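Local coordinates for protein denovo NTF2 (Synthetic construct, PDB 6W40) that is a de novo designed NTF2-like protein, probably made to carry a pocket between its helices and curved sheet, with no known natural function, at residues L18-W24 against R68-I72; A31-F37 against R48-V54; I78-L82 against V105-D109. All blocks are in the same frame, centred on the assembly; numbering follows the deposited sequence.

Contact 1 (L18-W24 against R68-I72); sequences LFMTGDW and RNIRI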
loop_
_atom_site.group_PDB
_atom_site.type_symbol
_atom_site.label_atom_id
_atom_site.label_comp_id
_atom_site.label_asym_id
_atom_site.label_seq_id
_atom_site.Cartn_x
_atom_site.Cartn_y
_atom_site.Cartn_z
ATOM N N LEU A 18 -3.893 -2.423 -1.559
ATOM C CA LEU A 18 -2.735 -3.112 -2.115
ATOM C C LEU A 18 -1.758 -3.612 -1.057
ATOM O O LEU A 18 -0.661 -4.056 -1.407
ATOM C CB LEU A 18 -2.015 -2.190 -3.101
ATOM C CG LEU A 18 -2.909 -1.576 -4.183
ATOM C CD1 LEU A 18 -2.719 -0.068 -4.248
ATOM C CD2 LEU A 18 -2.646 -2.208 -5.541
ATOM N N PHE A 19 -2.127 -3.557 0.223
ATOM C CA PHE A 19 -1.262 -4.051 1.291
ATOM C C PHE A 19 -2.053 -4.927 2.251
ATOM O O PHE A 19 -1.955 -6.158 2.196
ATOM C CB PHE A 19 -0.616 -2.885 2.045
ATOM C CG PHE A 19 0.256 -3.304 3.203
ATOM C CD1 PHE A 19 0.479 -2.434 4.257
ATOM C CD2 PHE A 19 0.870 -4.547 3.230
ATOM C CE1 PHE A 19 1.276 -2.800 5.321
ATOM C CE2 PHE A 19 1.667 -4.919 4.295
ATOM C CZ PHE A 19 1.871 -4.043 5.340
ATOM N N MET A 20 -2.815 -4.297 3.147
ATOM C CA MET A 20 -3.644 -4.997 4.121
ATOM C C MET A 20 -4.457 -6.088 3.440
ATOM O O MET A 20 -5.571 -5.833 2.966
ATOM C CB MET A 20 -4.563 -4.008 4.839
ATOM C CG MET A 20 -5.453 -4.630 5.896
ATOM S SD MET A 20 -6.806 -3.536 6.360
ATOM C CE MET A 20 -5.932 -1.976 6.465
ATOM N N THR A 21 -3.903 -7.308 3.418
ATOM C CA THR A 21 -4.332 -8.423 2.572
ATOM C C THR A 21 -4.967 -7.921 1.279
ATOM O O THR A 21 -4.430 -7.018 0.630
ATOM C CB THR A 21 -5.280 -9.366 3.333
ATOM O OG1 THR A 21 -5.836 -10.324 2.424
ATOM C CG2 THR A 21 -6.408 -8.609 4.045
ATOM N N GLY A 22 -6.095 -8.501 0.885
ATOM C CA GLY A 22 -6.872 -7.910 -0.181
ATOM C C GLY A 22 -7.741 -6.810 0.383
ATOM O O GLY A 22 -7.625 -5.644 -0.007
ATOM N N ASP A 23 -8.599 -7.185 1.333
ATOM C CA ASP A 23 -9.545 -6.270 1.972
ATOM C C ASP A 23 -10.348 -5.487 0.940
ATOM O O ASP A 23 -10.777 -4.358 1.190
ATOM C CB ASP A 23 -8.838 -5.320 2.941
ATOM C CG ASP A 23 -9.742 -4.870 4.071
ATOM O OD1 ASP A 23 -10.866 -5.406 4.179
ATOM O OD2 ASP A 23 -9.334 -3.986 4.852
ATOM N N TRP A 24 -10.552 -6.084 -0.236
ATOM C CA TRP A 24 -11.393 -5.477 -1.256
ATOM C C TRP A 24 -12.869 -5.526 -0.891
ATOM O O TRP A 24 -13.683 -4.900 -1.579
ATOM C CB TRP A 24 -11.150 -6.159 -2.603
ATOM C CG TRP A 24 -9.801 -5.848 -3.175
ATOM C CD1 TRP A 24 -8.615 -6.447 -2.857
ATOM C CD2 TRP A 24 -9.494 -4.854 -4.160
ATOM N NE1 TRP A 24 -7.593 -5.890 -3.585
ATOM C CE2 TRP A 24 -8.106 -4.910 -4.393
ATOM C CE3 TRP A 24 -10.260 -3.925 -4.870
ATOM C CZ2 TRP A 24 -7.468 -4.071 -5.306
ATOM C CZ3 TRP A 24 -9.625 -3.095 -5.778
ATOM C CH2 TRP A 24 -8.243 -3.172 -5.986
ATOM N N ARG A 68 -6.709 -12.284 -4.935
ATOM C CA ARG A 68 -6.424 -12.057 -3.525
ATOM C C ARG A 68 -5.798 -10.689 -3.285
ATOM O O ARG A 68 -6.242 -9.950 -2.403
ATOM C CB ARG A 68 -5.504 -13.157 -2.984
ATOM C CG ARG A 68 -6.174 -14.510 -2.844
ATOM C CD ARG A 68 -5.211 -15.534 -2.271
ATOM N NE ARG A 68 -5.874 -16.799 -1.974
ATOM C CZ ARG A 68 -5.253 -17.872 -1.496
ATOM N NH1 ARG A 68 -3.949 -17.834 -1.260
ATOM N NH2 ARG A 68 -5.935 -18.983 -1.255
ATOM N N ASN A 69 -4.776 -10.337 -4.060
ATOM C CA ASN A 69 -4.161 -9.018 -3.992
ATOM C C ASN A 69 -3.540 -8.722 -5.354
ATOM O O ASN A 69 -3.827 -9.399 -6.346
ATOM C CB ASN A 69 -3.140 -8.955 -2.847
ATOM C CG ASN A 69 -2.836 -7.533 -2.412
ATOM O OD1 ASN A 69 -3.594 -6.607 -2.703
ATOM N ND2 ASN A 69 -1.722 -7.353 -1.714
ATOM N N ILE A 70 -2.683 -7.704 -5.405
ATOM C CA ILE A 70 -2.055 -7.255 -6.642
ATOM C C ILE A 70 -0.550 -7.208 -6.415
ATOM O O ILE A 70 -0.059 -6.369 -5.649
ATOM C CB ILE A 70 -2.579 -5.884 -7.090
ATOM C CG1 ILE A 70 -4.092 -5.935 -7.296
ATOM C CG2 ILE A 70 -1.883 -5.436 -8.369
ATOM C CD1 ILE A 70 -4.714 -4.586 -7.535
ATOM N N ARG A 71 0.182 -8.105 -7.076
ATOM C CA ARG A 71 1.640 -8.071 -7.048
ATOM C C ARG A 71 2.118 -6.824 -7.782
ATOM O O ARG A 71 2.084 -6.768 -9.015
ATOM C CB ARG A 71 2.214 -9.336 -7.680
ATOM C CG ARG A 71 3.732 -9.346 -7.768
ATOM C CD ARG A 71 4.367 -9.286 -6.389
ATOM N NE ARG A 71 4.058 -10.472 -5.594
ATOM C CZ ARG A 71 4.792 -11.580 -5.590
ATOM N NH1 ARG A 71 5.883 -11.659 -6.340
ATOM N NH2 ARG A 71 4.436 -12.610 -4.835
ATOM N N ILE A 72 2.570 -5.829 -7.025
ATOM C CA ILE A 72 2.826 -4.500 -7.566
ATOM C C ILE A 72 4.205 -4.457 -8.209
ATOM O O ILE A 72 5.194 -4.911 -7.622
ATOM C CB ILE A 72 2.699 -3.439 -6.463
ATOM C CG1 ILE A 72 1.255 -3.370 -5.968
ATOM C CG2 ILE A 72 3.171 -2.085 -6.963
ATOM C CD1 ILE A 72 1.062 -2.448 -4.798
#
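With CG of Leu18 set beside the backbone N and anti to the carbonyl carbon (chi1 -52°), and CG of Asn69 swung anti to its own N (chi1 -160°), which carries the amide in beside Leu18 O, the two side chains meet where the loop after helix 2-18 of this NTF2-like fold passes strand 67-72 of the curved sheet. Leu18 lies between two isoleucines: its CD2 reaches CD1 of Ile70 at 3.7 Å, while its CB lies 3.5 Å from CD1 of Ile72, whose side chain runs at about a right angle to it. The same CD1 of Ile70 also approaches the six-membered part of the Trp24 indole obliquely, 3.6 Å from CZ2. Trp24 packs further on Leu58 and Leu62 of helix 51-65, which places the cluster between helices and sheet. Arg68 and Asn69 form a classic beta bulge opposite Glu89. The second subunit packs nearby, its Met20 on Phe19 and Ile72. Polar contact is sparse: the amide plane of Asn69 is turned steeply against the indole, its OD1 lying at the ring edge near the plane, and its ND2 gives Leu18 O a weak but fairly straight hydrogen bond of 3.5 Å, with 161° at the hydrogen.

Contact 2 (A31-F37 against R48-V54); sequences ADPDVKF and RHGREEV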
loop_
_atom_site.group_PDB
_atom_site.type_symbol
_atom_site.label_atom_id
_atom_site.label_comp_id
_atom_site.label_asym_id
_atom_site.label_seq_id
_atom_site.Cartn_x
_atom_site.Cartn_y
_atom_site.Cartn_z
ATOM N N ALA A 31 -15.561 3.993 -0.965
ATOM C CA ALA A 31 -16.020 4.445 -2.270
ATOM C C ALA A 31 -16.954 5.639 -2.122
ATOM O O ALA A 31 -17.854 5.635 -1.274
ATOM C CB ALA A 31 -16.727 3.310 -3.011
ATOM N N ASP A 32 -16.727 6.663 -2.943
ATOM C CA ASP A 32 -17.653 7.780 -3.028
ATOM C C ASP A 32 -19.020 7.271 -3.486
ATOM O O ASP A 32 -19.103 6.333 -4.284
ATOM C CB ASP A 32 -17.117 8.835 -3.999
ATOM C CG ASP A 32 -18.005 10.067 -4.094
ATOM O OD1 ASP A 32 -19.108 9.976 -4.670
ATOM O OD2 ASP A 32 -17.596 11.134 -3.589
ATOM N N PRO A 33 -20.108 7.852 -2.974
ATOM C CA PRO A 33 -21.445 7.444 -3.441
ATOM C C PRO A 33 -21.612 7.513 -4.951
ATOM O O PRO A 33 -22.387 6.735 -5.522
ATOM C CB PRO A 33 -22.373 8.434 -2.726
ATOM C CG PRO A 33 -21.631 8.809 -1.487
ATOM C CD PRO A 33 -20.175 8.815 -1.861
ATOM N N ASP A 34 -20.900 8.419 -5.615
ATOM C CA ASP A 34 -20.939 8.567 -7.064
ATOM C C ASP A 34 -19.634 8.102 -7.703
ATOM O O ASP A 34 -19.135 8.713 -8.649
ATOM C CB ASP A 34 -21.230 10.015 -7.447
ATOM C CG ASP A 34 -22.552 10.510 -6.897
ATOM O OD1 ASP A 34 -23.539 9.749 -6.940
ATOM O OD2 ASP A 34 -22.603 11.662 -6.420
ATOM N N VAL A 35 -19.066 7.011 -7.186
ATOM C CA VAL A 35 -17.813 6.492 -7.719
ATOM C C VAL A 35 -18.028 5.983 -9.140
ATOM O O VAL A 35 -19.064 5.382 -9.457
ATOM C CB VAL A 35 -17.259 5.388 -6.801
ATOM C CG1 VAL A 35 -18.267 4.254 -6.650
ATOM C CG2 VAL A 35 -15.930 4.863 -7.324
ATOM N N LYS A 36 -17.057 6.245 -10.009
ATOM C CA LYS A 36 -17.072 5.744 -11.375
ATOM C C LYS A 36 -16.107 4.576 -11.515
ATOM O O LYS A 36 -15.071 4.516 -10.847
ATOM C CB LYS A 36 -16.700 6.840 -12.375
ATOM C CG LYS A 36 -17.810 7.830 -12.655
ATOM C CD LYS A 36 -17.438 8.755 -13.798
ATOM C CE LYS A 36 -18.628 9.585 -14.232
ATOM N NZ LYS A 36 -19.768 8.721 -14.647
ATOM N N PHE A 37 -16.453 3.648 -12.405
ATOM C CA PHE A 37 -15.674 2.434 -12.613
ATOM C C PHE A 37 -15.714 2.085 -14.090
ATOM O O PHE A 37 -16.797 1.908 -14.656
ATOM C CB PHE A 37 -16.229 1.279 -11.776
ATOM C CG PHE A 37 -15.372 0.046 -11.789
ATOM C CD1 PHE A 37 -13.997 0.138 -11.927
ATOM C CD2 PHE A 37 -15.945 -1.208 -11.662
ATOM C CE1 PHE A 37 -13.211 -0.999 -11.935
ATOM C CE2 PHE A 37 -15.165 -2.349 -11.671
ATOM C CZ PHE A 37 -13.796 -2.243 -11.806
ATOM N N ARG A 48 -19.523 1.721 -15.192
ATOM C CA ARG A 48 -20.533 1.696 -14.144
ATOM C C ARG A 48 -20.455 2.980 -13.333
ATOM O O ARG A 48 -19.398 3.613 -13.243
ATOM C CB ARG A 48 -20.361 0.486 -13.210
ATOM C CG ARG A 48 -19.939 -0.801 -13.906
ATOM C CD ARG A 48 -20.972 -1.281 -14.918
ATOM N NE ARG A 48 -22.022 -2.094 -14.316
ATOM C CZ ARG A 48 -22.834 -2.886 -15.010
ATOM N NH1 ARG A 48 -22.707 -2.972 -16.328
ATOM N NH2 ARG A 48 -23.765 -3.596 -14.388
ATOM N N HIS A 49 -21.586 3.358 -12.739
ATOM C CA HIS A 49 -21.669 4.542 -11.896
ATOM C C HIS A 49 -22.543 4.246 -10.685
ATOM O O HIS A 49 -23.510 3.482 -10.769
ATOM C CB HIS A 49 -22.227 5.745 -12.663
ATOM C CG HIS A 49 -22.193 7.023 -11.886
ATOM N ND1 HIS A 49 -21.171 7.939 -12.007
ATOM C CD2 HIS A 49 -23.049 7.534 -10.970
ATOM C CE1 HIS A 49 -21.403 8.964 -11.205
ATOM N NE2 HIS A 49 -22.536 8.742 -10.565
ATOM N N GLY A 50 -22.196 4.870 -9.558
ATOM C CA GLY A 50 -22.889 4.623 -8.309
ATOM C C GLY A 50 -22.172 3.586 -7.466
ATOM O O GLY A 50 -21.588 2.644 -8.009
ATOM N N ARG A 51 -22.209 3.734 -6.137
ATOM C CA ARG A 51 -21.424 2.846 -5.280
ATOM C C ARG A 51 -21.888 1.399 -5.400
ATOM O O ARG A 51 -21.066 0.477 -5.386
ATOM C CB ARG A 51 -21.498 3.310 -3.825
ATOM C CG ARG A 51 -20.422 2.704 -2.936
ATOM C CD ARG A 51 -20.792 2.789 -1.459
ATOM N NE ARG A 51 -21.059 4.156 -1.017
ATOM C CZ ARG A 51 -21.093 4.531 0.260
ATOM N NH1 ARG A 51 -20.866 3.640 1.215
ATOM N NH2 ARG A 51 -21.343 5.794 0.581
ATOM N N GLU A 52 -23.200 1.180 -5.523
ATOM C CA GLU A 52 -23.720 -0.183 -5.563
ATOM C C GLU A 52 -23.450 -0.855 -6.905
ATOM O O GLU A 52 -23.122 -2.046 -6.947
ATOM C CB GLU A 52 -25.217 -0.187 -5.251
ATOM C CG GLU A 52 -25.568 0.414 -3.897
ATOM C CD GLU A 52 -24.895 -0.302 -2.741
ATOM O OE1 GLU A 52 -24.622 -1.515 -2.860
ATOM O OE2 GLU A 52 -24.635 0.353 -1.708
ATOM N N GLU A 53 -23.586 -0.113 -8.008
ATOM C CA GLU A 53 -23.265 -0.674 -9.316
ATOM C C GLU A 53 -21.783 -1.010 -9.426
ATOM O O GLU A 53 -21.410 -2.025 -10.027
ATOM C CB GLU A 53 -23.667 0.304 -10.420
ATOM C CG GLU A 53 -25.147 0.316 -10.760
ATOM C CD GLU A 53 -25.516 -0.725 -11.802
ATOM O OE1 GLU A 53 -25.066 -1.885 -11.680
ATOM O OE2 GLU A 53 -26.250 -0.380 -12.751
ATOM N N VAL A 54 -20.923 -0.170 -8.848
ATOM C CA VAL A 54 -19.484 -0.375 -8.965
ATOM C C VAL A 54 -19.043 -1.572 -8.132
ATOM O O VAL A 54 -18.286 -2.430 -8.602
ATOM C CB VAL A 54 -18.730 0.905 -8.561
ATOM C CG1 VAL A 54 -17.250 0.618 -8.375
ATOM C CG2 VAL A 54 -18.938 1.992 -9.606
#
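This is a beta-hairpin contact that runs into a strand-to-helix junction: strand 35-41 pairs with strand 44-49, and the corner before strand 35-41 meets the first turn of helix 51-65, where Arg51 N makes a weak hydrogen bond to Pro33 O. Phe37 and Arg48 form an antiparallel hydrogen-bonded pair, with Arg48 N to Phe37 O at 2.8 Å and Phe37 N to Arg48 O at 3.1 Å. Beside it, Lys36 faces His49 in a non-hydrogen-bonded pair. The Lys36 chain bends at chi4 (-58°), and NZ donates a hydrogen bond to His49 ND1 at 3.1 Å, tilted from the ring plane. On the buried side CG2 of Val54 sits 3.5 Å from CB of Phe37 and 3.8 Å from CG1 of Val35. Arg51 reaches back over the corner, its CG against Ala31 CB at 3.7 Å, Ala31 O over one guanidinium face and Pro33 CG at its edge. With an alanine in its place, the chain over Ala31 would be gone, probably leaving a gap there. The corner is a type I turn closed by Val35 N on Asp32 O; Asp32 OD1 also accepts from Asp34 N, an Asx turn preceding the hairpin. The hairpin then runs through N-cap Gly50 into helix 51-65, as in NTF2-like folds.

Contact 3 (I78-L82 against V105-D109); sequences IGDKL and VIVVD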
loop_
_atom_site.group_PDB
_atom_site.type_symbol
_atom_site.label_atom_id
_atom_site.label_comp_id
_atom_site.label_asym_id
_atom_site.label_seq_id
_atom_site.Cartn_x
_atom_site.Cartn_y
_atom_site.Cartn_z
ATOM N N ILE A 78 0.327 10.895 -8.146
ATOM C CA ILE A 78 0.248 12.159 -8.867
ATOM C C ILE A 78 -0.907 12.976 -8.308
ATOM O O ILE A 78 -2.022 12.939 -8.841
ATOM C CB ILE A 78 0.080 11.929 -10.379
ATOM C CG1 ILE A 78 1.042 10.843 -10.860
ATOM C CG2 ILE A 78 0.314 13.224 -11.141
ATOM C CD1 ILE A 78 0.811 10.413 -12.288
ATOM N N GLY A 79 -0.651 13.710 -7.230
ATOM C CA GLY A 79 -1.686 14.503 -6.601
ATOM C C GLY A 79 -2.768 13.655 -5.964
ATOM O O GLY A 79 -2.566 13.084 -4.888
ATOM N N ASP A 80 -3.924 13.565 -6.624
ATOM C CA ASP A 80 -5.062 12.807 -6.121
ATOM C C ASP A 80 -5.279 11.510 -6.891
ATOM O O ASP A 80 -6.347 10.899 -6.783
ATOM C CB ASP A 80 -6.328 13.664 -6.164
ATOM C CG ASP A 80 -6.717 14.065 -7.576
ATOM O OD1 ASP A 80 -5.835 14.067 -8.461
ATOM O OD2 ASP A 80 -7.904 14.382 -7.801
ATOM N N LYS A 81 -4.288 11.075 -7.662
ATOM C CA LYS A 81 -4.412 9.913 -8.530
ATOM C C LYS A 81 -3.374 8.869 -8.146
ATOM O O LYS A 81 -2.190 9.188 -7.999
ATOM C CB LYS A 81 -4.242 10.303 -10.001
ATOM C CG LYS A 81 -4.239 9.126 -10.963
ATOM C CD LYS A 81 -3.888 9.569 -12.375
ATOM C CE LYS A 81 -4.864 10.619 -12.890
ATOM N NZ LYS A 81 -4.487 11.124 -14.241
ATOM N N LEU A 82 -3.822 7.629 -7.989
ATOM C CA LEU A 82 -2.938 6.489 -7.803
ATOM C C LEU A 82 -2.828 5.730 -9.119
ATOM O O LEU A 82 -3.847 5.426 -9.748
ATOM C CB LEU A 82 -3.461 5.561 -6.708
ATOM C CG LEU A 82 -2.832 4.166 -6.716
ATOM C CD1 LEU A 82 -1.433 4.199 -6.120
ATOM C CD2 LEU A 82 -3.717 3.148 -6.007
ATOM N N VAL A 105 -6.653 4.937 -9.525
ATOM C CA VAL A 105 -7.590 5.255 -8.454
ATOM C C VAL A 105 -7.521 6.750 -8.192
ATOM O O VAL A 105 -6.444 7.285 -7.902
ATOM C CB VAL A 105 -7.284 4.463 -7.175
ATOM C CG1 VAL A 105 -8.221 4.888 -6.052
ATOM C CG2 VAL A 105 -7.393 2.970 -7.440
ATOM N N ILE A 106 -8.666 7.420 -8.291
ATOM C CA ILE A 106 -8.774 8.852 -8.040
ATOM C C ILE A 106 -9.464 9.040 -6.698
ATOM O O ILE A 106 -10.572 8.531 -6.485
ATOM C CB ILE A 106 -9.540 9.568 -9.162
ATOM C CG1 ILE A 106 -8.830 9.362 -10.502
ATOM C CG2 ILE A 106 -9.681 11.049 -8.849
ATOM C CD1 ILE A 106 -9.512 10.047 -11.666
ATOM N N VAL A 107 -8.814 9.767 -5.795
ATOM C CA VAL A 107 -9.317 9.990 -4.445
ATOM C C VAL A 107 -9.760 11.442 -4.336
ATOM O O VAL A 107 -8.969 12.362 -4.580
ATOM C CB VAL A 107 -8.260 9.649 -3.385
ATOM C CG1 VAL A 107 -8.784 9.961 -1.993
ATOM C CG2 VAL A 107 -7.862 8.186 -3.494
ATOM N N VAL A 108 -11.026 11.646 -3.978
ATOM C CA VAL A 108 -11.603 12.976 -3.812
ATOM C C VAL A 108 -12.266 13.036 -2.445
ATOM O O VAL A 108 -13.177 12.248 -2.160
ATOM C CB VAL A 108 -12.619 13.312 -4.917
ATOM C CG1 VAL A 108 -13.280 14.653 -4.634
ATOM C CG2 VAL A 108 -11.943 13.326 -6.277
ATOM N N ASP A 109 -11.809 13.967 -1.604
ATOM C CA ASP A 109 -12.375 14.193 -0.273
ATOM C C ASP A 109 -12.371 12.907 0.558
ATOM O O ASP A 109 -13.361 12.542 1.196
ATOM C CB ASP A 109 -13.782 14.793 -0.372
ATOM C CG ASP A 109 -14.290 15.322 0.956
ATOM O OD1 ASP A 109 -15.203 14.700 1.538
ATOM O OD2 ASP A 109 -13.760 16.350 1.430
#
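The side chains of Leu82 and Val105 run alongside each other on the buried face of the sheet, with CD2 of Leu82 3.9 Å from CG2 of Val105. Their backbones make an antiparallel hydrogen-bonded pair: Leu82 N reaches Val105 O at 2.6 Å and Val105 N returns to Leu82 O at 2.9 Å. One step along, Lys81 and Ile106 form the non-hydrogen-bonded pair, where Ile106 CA makes a CA-H...O contact of 3.4 Å with Asp80 O. That oxygen is also the acceptor for Val107 N at 2.9 Å. Asp80 sends its CG between its backbone N and carbonyl carbon (chi1 63°), which lays the carboxylate alongside Ile106, with OD2 3.9 Å from CG2; its CB lies 3.3 Å from Val107 O. The pairing belongs to the hairpin of strands 81-90 and 100-108, in the curved antiparallel part of the NTF2-like sheet. The type II' turn from Ile78 to Lys81, with Gly79 at positive phi, brings the chain from strand 74-78 into strand 81-90, and Asp80 lies in this turn. Farther out, Leu82 packs on Ile14 of helix 2-18 as well as on Ile75 and Leu77 of strand 74-78, while Val107 touches Asp10 of helix 2-18. On the other edge of strand 100-108, Ile106 bonds through its backbone to Lys113 and Lys114, and Val105 packs on Ile112 of strand 111-119.

All three contacts reach the one curved sheet. Contacts 1 and 3 have centres 18 Å apart yet touch directly: Leu18 CD1 packs on Leu82 CD2 at 3.8 Å, where helix 2-18 and the loop after it meet strand 81-90, the neighbour of strand 67-72 in the sheet. Contact 2 stands apart from both. Its centre is about 20 Å from that of contact 1, on the opposite side of the chain's centre, and 15 Å from that of contact 3, with nearest atoms about 7 and 5 Å away. The chain still joins contacts 1 and 2, since helix 51-65 runs on into strand 67-72. Strand 111-119 bridges contacts 2 and 3. The designed pocket probably lies between the helices and the concave face of the sheet.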